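Local coordinates for peroxisomal fatty acid beta-oxidation multifunctional protein MFP2 (Arabidopsis thaliana, PDB 2WTB) that carries out enoyl-CoA hydration and NAD-dependent 3-hydroxyacyl-CoA dehydrogenation in peroxisomal fatty acid beta-oxidation during seed germination, at residues V52-V56 against A201-V205. Residues are numbered along the deposited sequence; the frame is centred on the assembly and turned at random.
Sequences VKAIV and ALDIV
Ala54 and Ala201 meet methyl to methyl, CB to CB at 3.8 Å, where strand 54-59 packs against the last turn of helix 193-205. With only these methyls between them, the axes of the two short segments approach to 8.6 Å. They run roughly antiparallel (155°). One turn further along the helix, Val205 leans the same way. With CG1 anti to its backbone N (chi1 164°), its other branch, CG2, is left to rest against the Lys53 carbonyl, 3.7 Å from O, and beside the Ala54 methyl. At the far end, Val56 CG2 reaches Ala201 CB at 4.2 Å.

Lys53 runs outward along the edge of the contact. Its CB lies 4.0 Å from Leu202 CD2; CG stands farther off, and the next carbon of the extended zigzag, CD, comes to 4.2 Å from Leu202 CD2. CE and NZ lie beyond contact distance of the leucine methyls. Leu202 also touches Val18 on the neighbouring strand, while Pro104 packs on both Ala54 and Val205. Ile55 points away, to the other face of the sheet and helix 33-46.

This is helix-on-sheet packing in the crotonase-like hydratase/isomerase region, away from the predicted catalytic glutamates. Between the two segments the contact is entirely van der Waals: the alanine methyls are buried, while Val205, Leu202 and the aliphatic stem of Lys53 form a more open margin.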
loop_
_atom_site.group_PDB
_atom_site.type_symbol
_atom_site.label_atom_id
_atom_site.label_comp_id
_atom_site.label_asym_id
_atom_site.label_seq_id
_atom_site.Cartn_x
_atom_site.Cartn_y
_atom_site.Cartn_z
ATOM N N VAL A 52 -10.345 17.127 42.574
ATOM C CA VAL A 52 -10.563 16.242 41.435
ATOM C C VAL A 52 -11.312 14.979 41.857
ATOM O O VAL A 52 -10.954 14.337 42.844
ATOM C CB VAL A 52 -9.233 15.855 40.768
ATOM C CG1 VAL A 52 -9.470 14.871 39.634
ATOM C CG2 VAL A 52 -8.520 17.097 40.265
ATOM N N LYS A 53 -12.356 14.633 41.108
ATOM C CA LYS A 53 -13.170 13.459 41.412
ATOM C C LYS A 53 -12.956 12.348 40.391
ATOM O O LYS A 53 -12.938 11.166 40.733
ATOM C CB LYS A 53 -14.654 13.830 41.454
ATOM C CG LYS A 53 -15.033 14.813 42.546
ATOM C CD LYS A 53 -16.537 15.042 42.565
ATOM C CE LYS A 53 -16.943 16.014 43.656
ATOM N NZ LYS A 53 -18.412 16.253 43.638
ATOM N N ALA A 54 -12.802 12.736 39.131
ATOM C CA ALA A 54 -12.596 11.779 38.053
ATOM C C ALA A 54 -11.789 12.419 36.929
ATOM O O ALA A 54 -11.401 13.583 37.020
ATOM C CB ALA A 54 -13.931 11.270 37.534
ATOM N N ILE A 55 -11.540 11.656 35.872
ATOM C CA ILE A 55 -10.749 12.144 34.751
ATOM C C ILE A 55 -11.438 11.842 33.427
ATOM O O ILE A 55 -12.089 10.811 33.273
ATOM C CB ILE A 55 -9.335 11.517 34.732
ATOM C CG1 ILE A 55 -8.502 12.014 35.916
ATOM C CG2 ILE A 55 -8.624 11.821 33.426
ATOM C CD1 ILE A 55 -8.674 11.197 37.176
ATOM N N VAL A 56 -11.300 12.756 32.475
ATOM C CA VAL A 56 -11.775 12.526 31.122
ATOM C C VAL A 56 -10.624 12.786 30.161
ATOM O O VAL A 56 -9.834 13.704 30.368
ATOM C CB VAL A 56 -12.973 13.433 30.782
ATOM C CG1 VAL A 56 -13.297 13.364 29.297
ATOM C CG2 VAL A 56 -14.183 13.038 31.618
ATOM N N ALA A 201 -18.497 10.129 33.816
ATOM C CA ALA A 201 -17.460 9.964 34.829
ATOM C C ALA A 201 -17.992 10.136 36.250
ATOM O O ALA A 201 -17.625 9.383 37.151
ATOM C CB ALA A 201 -16.313 10.923 34.571
ATOM N N LEU A 202 -18.855 11.127 36.450
ATOM C CA LEU A 202 -19.430 11.366 37.772
ATOM C C LEU A 202 -20.542 10.371 38.086
ATOM O O LEU A 202 -20.882 10.159 39.248
ATOM C CB LEU A 202 -19.934 12.807 37.911
ATOM C CG LEU A 202 -18.857 13.890 38.004
ATOM C CD1 LEU A 202 -19.439 15.177 38.564
ATOM C CD2 LEU A 202 -17.701 13.419 38.868
ATOM N N ASP A 203 -21.107 9.767 37.045
ATOM C CA ASP A 203 -22.062 8.681 37.228
ATOM C C ASP A 203 -21.376 7.495 37.902
ATOM O O ASP A 203 -21.931 6.873 38.808
ATOM C CB ASP A 203 -22.657 8.251 35.885
ATOM C CG ASP A 203 -23.856 9.088 35.479
ATOM O OD1 ASP A 203 -24.457 9.740 36.360
ATOM O OD2 ASP A 203 -24.206 9.086 34.278
ATOM N N ILE A 204 -20.164 7.191 37.452
ATOM C CA ILE A 204 -19.387 6.093 38.014
ATOM C C ILE A 204 -19.012 6.383 39.463
ATOM O O ILE A 204 -19.145 5.523 40.331
ATOM C CB ILE A 204 -18.111 5.833 37.196
ATOM C CG1 ILE A 204 -18.466 5.397 35.773
ATOM C CG2 ILE A 204 -17.242 4.789 37.879
ATOM C CD1 ILE A 204 -17.260 5.244 34.863
ATOM N N VAL A 205 -18.544 7.600 39.716
ATOM C CA VAL A 205 -18.206 8.024 41.069
ATOM C C VAL A 205 -19.414 7.911 41.995
ATOM O O VAL A 205 -19.272 7.621 43.184
ATOM C CB VAL A 205 -17.693 9.477 41.087
ATOM C CG1 VAL A 205 -17.729 10.037 42.498
ATOM C CG2 VAL A 205 -16.289 9.553 40.510
#